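Side-chain contacts in NTP_transf_2 domain-containing protein (Capnocytophaga granulosa, PDB 6WT9), which synthesises the cyclic dinucleotide second messenger 3',3'-c-di-GMP from two GTP molecules as part of a bacterial CBASS antiphage defence system: residues D73-V78 with R154-Q159; Q159-V164 with I176-K181; E65-H70 with I98-I103; Q81-V86 with D226-S231. All blocks are in the same frame, centred on the assembly; numbering follows the deposited sequence.

Interaction 1. Residues D73-V78 with R154-Q159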
# COMPACT_ATOMS: atom_id res chain seq x y z
N ASP A 73 -5.48 3.90 27.24
CA ASP A 73 -6.00 4.56 28.42
C ASP A 73 -7.49 4.34 28.63
O ASP A 73 -8.05 4.84 29.61
CB ASP A 73 -5.73 6.07 28.35
CG ASP A 73 -4.25 6.41 28.46
OD1 ASP A 73 -3.45 5.48 28.71
OD2 ASP A 73 -3.90 7.60 28.31
N ILE A 74 -8.16 3.60 27.73
CA ILE A 74 -9.62 3.48 27.83
C ILE A 74 -10.12 2.12 27.36
O ILE A 74 -11.20 1.68 27.76
CB ILE A 74 -10.30 4.62 27.05
CG1 ILE A 74 -11.79 4.70 27.40
CG2 ILE A 74 -10.10 4.45 25.55
CD1 ILE A 74 -12.51 5.85 26.73
N LEU A 75 -9.34 1.42 26.53
CA LEU A 75 -9.79 0.17 25.94
C LEU A 75 -9.26 -1.03 26.72
O LEU A 75 -8.12 -1.03 27.20
CB LEU A 75 -9.35 0.05 24.48
CG LEU A 75 -9.96 1.03 23.47
CD1 LEU A 75 -9.53 0.68 22.05
CD2 LEU A 75 -11.48 1.04 23.58
N LEU A 76 -10.10 -2.06 26.84
CA LEU A 76 -9.75 -3.30 27.51
C LEU A 76 -9.97 -4.48 26.58
O LEU A 76 -10.83 -4.44 25.69
CB LEU A 76 -10.58 -3.51 28.79
CG LEU A 76 -10.41 -2.49 29.92
CD1 LEU A 76 -11.31 -2.85 31.09
CD2 LEU A 76 -8.96 -2.44 30.36
N ASP A 77 -9.19 -5.55 26.79
CA ASP A 77 -9.34 -6.82 26.08
C ASP A 77 -9.16 -6.65 24.57
O ASP A 77 -9.93 -7.18 23.77
CB ASP A 77 -10.70 -7.47 26.40
CG ASP A 77 -10.98 -7.53 27.88
OD1 ASP A 77 -10.07 -7.89 28.65
OD2 ASP A 77 -12.13 -7.21 28.28
N VAL A 78 -8.13 -5.90 24.19
CA VAL A 78 -7.83 -5.64 22.78
C VAL A 78 -6.34 -5.79 22.54
O VAL A 78 -5.52 -5.68 23.46
CB VAL A 78 -8.30 -4.24 22.32
CG1 VAL A 78 -9.81 -4.11 22.44
CG2 VAL A 78 -7.59 -3.16 23.12
N ARG A 154 -15.71 0.68 19.65
CA ARG A 154 -15.86 1.76 18.68
C ARG A 154 -16.31 3.05 19.37
O ARG A 154 -15.77 4.13 19.09
CB ARG A 154 -16.85 1.35 17.60
CG ARG A 154 -17.17 2.44 16.58
CD ARG A 154 -15.91 2.92 15.88
NE ARG A 154 -16.18 3.33 14.50
CZ ARG A 154 -16.46 4.58 14.13
NH1 ARG A 154 -16.52 5.54 15.03
NH2 ARG A 154 -16.68 4.85 12.85
N LEU A 155 -17.29 2.95 20.27
CA LEU A 155 -17.76 4.14 20.97
C LEU A 155 -16.70 4.69 21.92
O LEU A 155 -16.54 5.91 22.04
CB LEU A 155 -19.05 3.82 21.73
CG LEU A 155 -20.29 3.55 20.87
CD1 LEU A 155 -21.44 3.07 21.74
CD2 LEU A 155 -20.68 4.79 20.08
N LEU A 156 -15.97 3.80 22.61
CA LEU A 156 -14.93 4.27 23.52
C LEU A 156 -13.77 4.89 22.76
O LEU A 156 -13.17 5.86 23.22
CB LEU A 156 -14.44 3.11 24.39
CG LEU A 156 -15.39 2.61 25.48
CD1 LEU A 156 -14.81 1.40 26.19
CD2 LEU A 156 -15.69 3.72 26.48
N SER A 157 -13.43 4.33 21.59
CA SER A 157 -12.39 4.94 20.77
C SER A 157 -12.82 6.32 20.27
O SER A 157 -11.99 7.23 20.19
CB SER A 157 -12.06 4.02 19.59
OG SER A 157 -11.62 2.75 20.04
N GLU A 158 -14.10 6.49 19.96
CA GLU A 158 -14.60 7.80 19.54
C GLU A 158 -14.41 8.83 20.65
O GLU A 158 -13.95 9.95 20.40
CB GLU A 158 -16.07 7.71 19.15
CG GLU A 158 -16.33 7.00 17.85
CD GLU A 158 -17.81 6.92 17.53
OE1 GLU A 158 -18.62 7.46 18.31
OE2 GLU A 158 -18.16 6.31 16.49
N GLN A 159 -14.77 8.47 21.88
CA GLN A 159 -14.72 9.42 22.98
C GLN A 159 -13.29 9.85 23.27
O GLN A 159 -13.00 11.05 23.37
CB GLN A 159 -15.35 8.80 24.23
CG GLN A 159 -15.34 9.71 25.45
CD GLN A 159 -16.03 9.09 26.64
OE1 GLN A 159 -16.62 8.01 26.54
NE2 GLN A 159 -15.97 9.76 27.79
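The irregular segment 73-78 comes nearest to helix 147-164 at Ile74 and Leu156, whose CA atoms are 6.9 Å apart. A loop can cling to a helix with little but apolar surface, and no hydrogen bond crosses here. Ile74 points at the helix and lies fully extended: its CG1 is turned opposite the backbone N (chi1 -167°), with the chain straight beyond it, which carries CD1 as far as the helix backbone. That methyl lies 3.6 Å from Leu156 O and 3.8 Å from Leu156 CD2, the two side chains passing at a slant. The contact is returned by the other branch of the leucine, since Leu156 CD1 lies 3.9 Å from Ile74 O. Each residue therefore sets a methyl group beside the partner's carbonyl oxygen.

Leu75 works differently. Its branch end comes closer to the helix than its CB direction alone would suggest, and it runs past Leu156 in the opposite sense, with Leu75 CD2 3.7 Å from Leu156 CB. The second branch, Leu75 CD1, meets Ser157 OG at 3.6 Å. Ser157 is buried and both methyls of Leu75 lie by its hydroxyl, which is hydrogen-bonded to Asn153 O one helical turn back.

The loop joins helix 54-71 to strand 78-83 and on its way packs against helix 147-164. Leu75 also reaches Val102 of strand 98-104, whereas Arg154, Ser157 and Glu158 of the helix pack on Ile176 of strand 176-180, placing the helix between this loop and that strand.

Interaction 2. Residues Q159-V164 with I176-K181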
# COMPACT_ATOMS: atom_id res chain seq x y z
N GLN A 159 -14.77 8.47 21.88
CA GLN A 159 -14.72 9.42 22.98
C GLN A 159 -13.29 9.85 23.27
O GLN A 159 -13.00 11.05 23.37
CB GLN A 159 -15.35 8.80 24.23
CG GLN A 159 -15.34 9.71 25.45
CD GLN A 159 -16.03 9.09 26.64
OE1 GLN A 159 -16.62 8.01 26.54
NE2 GLN A 159 -15.97 9.76 27.79
N LYS A 160 -12.37 8.89 23.39
CA LYS A 160 -10.99 9.20 23.70
C LYS A 160 -10.33 9.99 22.57
O LYS A 160 -9.70 11.03 22.81
CB LYS A 160 -10.21 7.92 23.99
CG LYS A 160 -8.70 8.05 23.85
CD LYS A 160 -8.11 8.96 24.92
CE LYS A 160 -8.29 8.37 26.31
NZ LYS A 160 -7.64 9.23 27.35
N LEU A 161 -10.46 9.51 21.34
CA LEU A 161 -9.77 10.16 20.22
C LEU A 161 -10.33 11.55 19.96
O LEU A 161 -9.56 12.49 19.69
CB LEU A 161 -9.87 9.29 18.97
CG LEU A 161 -9.14 7.95 19.07
CD1 LEU A 161 -9.33 7.13 17.80
CD2 LEU A 161 -7.66 8.16 19.36
N SER A 162 -11.65 11.72 20.03
CA SER A 162 -12.23 13.06 19.89
C SER A 162 -11.80 13.99 21.01
O SER A 162 -11.82 15.21 20.83
CB SER A 162 -13.76 12.98 19.85
OG SER A 162 -14.19 12.13 18.80
N SER A 163 -11.41 13.44 22.15
CA SER A 163 -10.94 14.24 23.28
C SER A 163 -9.46 14.56 23.21
O SER A 163 -9.02 15.51 23.87
CB SER A 163 -11.24 13.51 24.59
OG SER A 163 -10.42 13.98 25.63
N VAL A 164 -8.68 13.81 22.44
CA VAL A 164 -7.24 14.02 22.33
C VAL A 164 -6.88 14.86 21.11
O VAL A 164 -6.04 15.75 21.19
CB VAL A 164 -6.51 12.67 22.32
CG1 VAL A 164 -5.06 12.85 21.89
CG2 VAL A 164 -6.59 12.01 23.68
N ILE A 176 -12.19 5.29 12.23
CA ILE A 176 -12.02 6.62 12.80
C ILE A 176 -10.73 7.21 12.24
O ILE A 176 -9.70 6.53 12.22
CB ILE A 176 -11.96 6.57 14.34
CG1 ILE A 176 -13.18 5.84 14.90
CG2 ILE A 176 -11.87 7.98 14.92
CD1 ILE A 176 -13.15 5.69 16.41
N LYS A 177 -10.79 8.45 11.77
CA LYS A 177 -9.64 9.12 11.19
C LYS A 177 -9.26 10.31 12.06
O LYS A 177 -10.10 11.18 12.33
CB LYS A 177 -9.93 9.58 9.76
CG LYS A 177 -8.72 10.16 9.04
CD LYS A 177 -9.02 10.46 7.58
CE LYS A 177 -7.74 10.80 6.82
NZ LYS A 177 -6.77 9.67 6.82
N ILE A 178 -8.00 10.34 12.51
CA ILE A 178 -7.50 11.42 13.34
C ILE A 178 -6.35 12.10 12.61
O ILE A 178 -5.74 11.54 11.70
CB ILE A 178 -7.06 10.94 14.74
CG1 ILE A 178 -5.81 10.05 14.65
CG2 ILE A 178 -8.20 10.22 15.45
CD1 ILE A 178 -4.50 10.77 14.95
N THR A 179 -6.05 13.32 13.05
CA THR A 179 -4.93 14.09 12.53
C THR A 179 -4.09 14.56 13.71
O THR A 179 -4.58 15.30 14.57
CB THR A 179 -5.40 15.29 11.70
OG1 THR A 179 -6.09 14.82 10.53
CG2 THR A 179 -4.21 16.14 11.28
N ASN A 180 -2.84 14.11 13.76
CA ASN A 180 -1.87 14.61 14.73
C ASN A 180 -1.33 15.92 14.18
O ASN A 180 -0.43 15.93 13.33
CB ASN A 180 -0.76 13.59 14.96
CG ASN A 180 0.12 13.94 16.15
OD1 ASN A 180 0.48 15.10 16.35
ND2 ASN A 180 0.47 12.93 16.94
N LYS A 181 -1.89 17.04 14.65
CA LYS A 181 -1.50 18.34 14.11
C LYS A 181 -0.05 18.68 14.46
O LYS A 181 0.59 19.46 13.74
CB LYS A 181 -2.44 19.43 14.63
CG LYS A 181 -3.90 19.21 14.27
CD LYS A 181 -4.71 20.49 14.41
CE LYS A 181 -4.59 21.07 15.81
NZ LYS A 181 -5.40 22.32 15.95
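Leu161 O, in the residue whose side chain meets Ile176 and Ile178, accepts a hydrogen bond of 3.2 Å from Val164 N, a bond over three residues in the last turn of helix 147-164. Nothing polar passes to the strand; the contact itself is made by one leucine and two isoleucines, all buried.

Leu161 points at the strand and meets both partners through their CG2 methyls. Leu161 CD1 rests 3.9 Å from Ile176 CG2, the side chains passing aslant. Ile178 lies nearly at right angles to the leucine, and its CG2 is 4.0 Å from Leu161 CB and equally far from Leu161 CD1. A chi1 of 68° explains this choice of branch: it wedges CG1 between the backbone N and the carbonyl carbon of Ile178 and turns CG2 to the leucine. One helix side chain thus bridges two strand residues that lie two apart and so point to the same side of the sheet.

Around this core, Leu161 also touches Leu71 of helix 54-71 and Cys168 of strand 167-169. Ile178 continues to Val67 of helix 54-71, while strand 176-180 is hydrogen-bonded through its backbone to strands 167-169 and 185-194.

Interaction 3. Residues E65-H70 with I98-I103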
# COMPACT_ATOMS: atom_id res chain seq x y z
N GLU A 65 1.65 5.00 16.80
CA GLU A 65 2.03 4.56 18.14
C GLU A 65 1.42 5.46 19.20
O GLU A 65 1.02 4.99 20.27
CB GLU A 65 3.55 4.52 18.26
CG GLU A 65 4.07 3.77 19.47
CD GLU A 65 3.55 2.35 19.54
OE1 GLU A 65 2.70 2.06 20.41
OE2 GLU A 65 3.99 1.52 18.71
N LYS A 66 1.34 6.77 18.93
CA LYS A 66 0.72 7.68 19.88
C LYS A 66 -0.78 7.43 19.98
O LYS A 66 -1.37 7.54 21.06
CB LYS A 66 1.00 9.13 19.48
CG LYS A 66 2.45 9.55 19.65
CD LYS A 66 2.65 10.99 19.19
CE LYS A 66 4.10 11.43 19.35
NZ LYS A 66 4.52 11.42 20.78
N VAL A 67 -1.43 7.10 18.85
CA VAL A 67 -2.84 6.73 18.90
C VAL A 67 -3.03 5.49 19.76
O VAL A 67 -3.98 5.40 20.55
CB VAL A 67 -3.38 6.52 17.47
CG1 VAL A 67 -4.82 6.04 17.51
CG2 VAL A 67 -3.27 7.80 16.67
N LYS A 68 -2.12 4.52 19.63
CA LYS A 68 -2.20 3.30 20.43
C LYS A 68 -2.14 3.61 21.92
O LYS A 68 -2.90 3.05 22.71
CB LYS A 68 -1.08 2.35 20.02
CG LYS A 68 -1.01 1.06 20.82
CD LYS A 68 0.10 0.16 20.30
CE LYS A 68 0.29 -1.07 21.18
NZ LYS A 68 1.38 -1.94 20.67
N LEU A 69 -1.23 4.51 22.33
CA LEU A 69 -1.08 4.82 23.75
C LEU A 69 -2.31 5.51 24.30
O LEU A 69 -2.69 5.30 25.46
CB LEU A 69 0.16 5.68 23.97
CG LEU A 69 1.52 5.03 23.68
CD1 LEU A 69 2.66 5.96 24.10
CD2 LEU A 69 1.65 3.68 24.37
N HIS A 70 -2.96 6.36 23.49
CA HIS A 70 -4.18 7.01 23.94
C HIS A 70 -5.31 6.01 24.10
O HIS A 70 -6.10 6.10 25.06
CB HIS A 70 -4.58 8.12 22.97
CG HIS A 70 -3.75 9.36 23.09
ND1 HIS A 70 -3.76 10.16 24.21
CD2 HIS A 70 -2.89 9.94 22.22
CE1 HIS A 70 -2.94 11.17 24.04
NE2 HIS A 70 -2.39 11.07 22.84
N ILE A 98 -1.34 5.70 8.13
CA ILE A 98 -1.22 4.34 8.63
C ILE A 98 -2.55 3.95 9.25
O ILE A 98 -3.29 4.79 9.77
CB ILE A 98 -0.06 4.19 9.63
CG1 ILE A 98 0.24 2.72 9.92
CG2 ILE A 98 -0.35 4.95 10.92
CD1 ILE A 98 1.55 2.50 10.65
N ASP A 99 -2.87 2.66 9.19
CA ASP A 99 -4.09 2.13 9.77
C ASP A 99 -3.76 1.35 11.03
O ASP A 99 -2.87 0.48 11.02
CB ASP A 99 -4.84 1.24 8.77
CG ASP A 99 -5.55 2.04 7.69
OD1 ASP A 99 -5.26 3.24 7.55
OD2 ASP A 99 -6.40 1.46 6.98
N LEU A 100 -4.47 1.66 12.11
CA LEU A 100 -4.31 0.99 13.39
C LEU A 100 -5.50 0.07 13.61
O LEU A 100 -6.64 0.54 13.71
CB LEU A 100 -4.20 2.00 14.53
CG LEU A 100 -4.20 1.41 15.94
CD1 LEU A 100 -2.95 0.58 16.17
CD2 LEU A 100 -4.33 2.51 16.98
N LEU A 101 -5.24 -1.24 13.68
CA LEU A 101 -6.28 -2.23 13.91
C LEU A 101 -6.43 -2.48 15.40
O LEU A 101 -5.44 -2.72 16.10
CB LEU A 101 -5.96 -3.53 13.18
CG LEU A 101 -6.13 -3.51 11.66
CD1 LEU A 101 -5.59 -4.79 11.04
CD2 LEU A 101 -7.59 -3.34 11.30
N VAL A 102 -7.67 -2.43 15.88
CA VAL A 102 -8.01 -2.71 17.27
C VAL A 102 -8.79 -4.02 17.28
O VAL A 102 -9.98 -4.05 16.95
CB VAL A 102 -8.81 -1.57 17.91
CG1 VAL A 102 -9.04 -1.85 19.38
CG2 VAL A 102 -8.09 -0.24 17.72
N ILE A 103 -8.12 -5.10 17.67
CA ILE A 103 -8.66 -6.45 17.54
C ILE A 103 -8.98 -6.99 18.92
O ILE A 103 -8.11 -6.99 19.81
CB ILE A 103 -7.68 -7.37 16.79
CG1 ILE A 103 -7.04 -6.62 15.62
CG2 ILE A 103 -8.40 -8.62 16.29
CD1 ILE A 103 -6.02 -7.43 14.85
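Helix-on-sheet packing within the nucleotidyltransferase domain brings Val67 and Lys68 of helix 54-71 against Leu100 of strand 98-104. By their CA atoms the segments are nearest at Lys68 and Leu100, 7.7 Å apart, and a single leucine branch does the touching. Leu100 CD2 lies 3.6 Å from Val67 CG1, and the two side chains slide past one another in opposite directions. The torsions of the leucine select this branch: CG stands opposite the backbone N (chi1 173°), and a chi2 of 66° folds CD1 back beside CA, which leaves CD2 as the outstretched methyl that reaches Val67.

The same methyl group also faces the helix backbone, for Leu100 CD2 is 4.0 Å from Lys68 N. Lys68 meets the leucine mainly through this backbone N and its CB, the latter 4.5 Å from Leu100 CD2. The chain beyond, extended throughout, leads away from the strand and touches Tyr80 on strand 78-83. Val67 goes on to Leu161 of helix 147-164 and Ile189 of strand 185-194.

Strand 98-104 is flanked by strand 78-83, antiparallel, and strand 185-194, parallel. Its residue Leu100 is hydrogen-bonded through the backbone to Asp188 and Val190. A mixed sheet with helices packed against it is typical of the nucleotidyltransferase fold that CD-NTases share with cGAS and DNA polymerase beta.

Interaction 4. Residues Q81-V86 with D226-S231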
# COMPACT_ATOMS: atom_id res chain seq x y z
N GLN A 81 -2.61 -3.92 16.14
CA GLN A 81 -1.79 -4.25 14.99
C GLN A 81 -1.90 -3.14 13.96
O GLN A 81 -2.76 -2.26 14.05
CB GLN A 81 -2.18 -5.60 14.37
CG GLN A 81 -2.07 -6.79 15.32
CD GLN A 81 -0.67 -6.96 15.88
OE1 GLN A 81 0.32 -6.60 15.25
NE2 GLN A 81 -0.59 -7.51 17.09
N TYR A 82 -1.03 -3.19 12.96
CA TYR A 82 -1.00 -2.20 11.90
C TYR A 82 -1.19 -2.86 10.55
O TYR A 82 -0.76 -3.99 10.31
CB TYR A 82 0.32 -1.41 11.91
CG TYR A 82 0.50 -0.55 13.15
CD1 TYR A 82 1.22 -1.02 14.24
CD2 TYR A 82 -0.06 0.72 13.23
CE1 TYR A 82 1.39 -0.25 15.37
CE2 TYR A 82 0.11 1.50 14.35
CZ TYR A 82 0.83 1.01 15.42
OH TYR A 82 0.99 1.79 16.54
N GLN A 83 -1.86 -2.13 9.65
CA GLN A 83 -1.97 -2.51 8.26
C GLN A 83 -1.77 -1.27 7.41
O GLN A 83 -1.83 -0.14 7.91
CB GLN A 83 -3.33 -3.17 7.94
CG GLN A 83 -4.49 -2.20 7.96
CD GLN A 83 -5.81 -2.85 7.58
OE1 GLN A 83 -5.86 -4.03 7.25
NE2 GLN A 83 -6.89 -2.08 7.63
N GLY A 84 -1.54 -1.48 6.12
CA GLY A 84 -1.30 -0.39 5.19
C GLY A 84 -0.01 -0.58 4.43
O GLY A 84 0.82 -1.43 4.73
N SER A 85 0.15 0.27 3.40
CA SER A 85 1.34 0.22 2.56
C SER A 85 2.61 0.45 3.37
O SER A 85 3.69 -0.04 2.99
CB SER A 85 1.23 1.25 1.44
OG SER A 85 0.08 1.01 0.64
N VAL A 86 2.52 1.19 4.47
CA VAL A 86 3.69 1.46 5.30
C VAL A 86 4.28 0.16 5.84
O VAL A 86 5.51 -0.01 5.90
CB VAL A 86 3.32 2.43 6.44
CG1 VAL A 86 4.39 2.43 7.53
CG2 VAL A 86 3.12 3.83 5.89
N ASP A 226 -11.04 -10.69 6.23
CA ASP A 226 -9.92 -10.03 5.58
C ASP A 226 -8.63 -10.61 6.14
O ASP A 226 -8.60 -11.10 7.27
CB ASP A 226 -9.95 -8.51 5.78
CG ASP A 226 -11.05 -7.83 4.99
OD1 ASP A 226 -11.44 -8.37 3.93
OD2 ASP A 226 -11.53 -6.77 5.43
N PHE A 227 -7.57 -10.56 5.34
CA PHE A 227 -6.29 -11.18 5.68
C PHE A 227 -5.16 -10.18 5.47
O PHE A 227 -4.32 -10.35 4.57
CB PHE A 227 -6.06 -12.45 4.86
CG PHE A 227 -7.16 -13.47 5.01
CD1 PHE A 227 -8.30 -13.41 4.22
CD2 PHE A 227 -7.05 -14.49 5.94
CE1 PHE A 227 -9.30 -14.35 4.36
CE2 PHE A 227 -8.05 -15.44 6.08
CZ PHE A 227 -9.18 -15.37 5.29
N PRO A 228 -5.10 -9.12 6.28
CA PRO A 228 -4.09 -8.08 6.06
C PRO A 228 -2.69 -8.51 6.50
O PRO A 228 -1.70 -8.14 5.87
CB PRO A 228 -4.60 -6.91 6.90
CG PRO A 228 -5.34 -7.56 8.02
CD PRO A 228 -5.96 -8.82 7.45
N PHE A 229 -2.61 -9.29 7.58
CA PHE A 229 -1.31 -9.70 8.10
C PHE A 229 -0.67 -10.76 7.21
O PHE A 229 0.55 -10.76 7.01
CB PHE A 229 -1.45 -10.21 9.53
CG PHE A 229 -2.27 -9.31 10.40
CD1 PHE A 229 -2.03 -7.94 10.43
CD2 PHE A 229 -3.29 -9.83 11.18
CE1 PHE A 229 -2.79 -7.11 11.23
CE2 PHE A 229 -4.05 -9.00 11.98
CZ PHE A 229 -3.81 -7.65 12.01
N LEU A 230 -1.49 -11.67 6.67
CA LEU A 230 -0.98 -12.64 5.71
C LEU A 230 -0.50 -11.96 4.44
O LEU A 230 0.54 -12.33 3.87
CB LEU A 230 -2.06 -13.67 5.39
CG LEU A 230 -1.75 -14.69 4.29
CD1 LEU A 230 -0.50 -15.49 4.63
CD2 LEU A 230 -2.94 -15.62 4.07
N SER A 231 -1.23 -10.94 3.97
CA SER A 231 -0.82 -10.20 2.79
C SER A 231 0.50 -9.47 3.04
O SER A 231 1.40 -9.49 2.18
CB SER A 231 -1.91 -9.21 2.38
OG SER A 231 -3.13 -9.88 2.12
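Gln81 and Phe229 meet crosswise, their side chains at about a right angle and the amide plane turned 81° from the ring. It is the base of the glutamine that touches: Gln81 CB lies 3.5 Å from Phe229 CZ and, at the same separation, from Phe229 CE1. The approach to the ring is oblique. By contrast, Tyr82 O lies at the ring edge, in its plane, 3.8 Å from Phe229 CE1. Pro228 CG sits over the centre of one face of the same ring, 4.0 Å above the plane.

Strand 78-83 is followed by Gly84-Ser85, consistent with the Gly-Ser motif of nucleotidyltransferases, where a strand leads into a short, weakly bonded helical turn. Helix 228-241 comes up beside this strand end, with Phe227 in the N-cap position and Phe227 O accepting a 3.2 Å bond from Ser231 N.

Gln83 slants across Pro228. Its chi1 of 71° puts CG between the backbone N and the carbonyl carbon, and the chain runs straight from there (chi2 177°), bringing Gln83 OE1 to 3.2 Å from Pro228 CB; this is packing against carbon. Tyr82 points the other way, to Glu65 and Lys68 of helix 54-71, while Phe229 also reaches Leu101 and Ile103 of strand 98-104.

In the fold
Interactions 1, 2 and 3 cluster on one side of the chain's centre, their centres 11 to 12 Å apart. Interactions 1 and 2 use consecutive turns of helix 147-164 and share Gln159; Val67 touching Ile178 ties interaction 3 to interaction 2. Interaction 4 lies 13 Å from interaction 3, centre to centre, across neighbouring strands 78-83 and 98-104. Along the chain interaction 3 closes first; interaction 1, alternating with 3 and 4, closes as interaction 2 opens, and interaction 4 closes last, with 139 residues between its segments. Interactions 2 and 3 set helices 147-164 and 54-71 against the mixed sheet, interaction 1 lays a loop on the former, and interaction 4 brings helix 228-241 to strand 78-83.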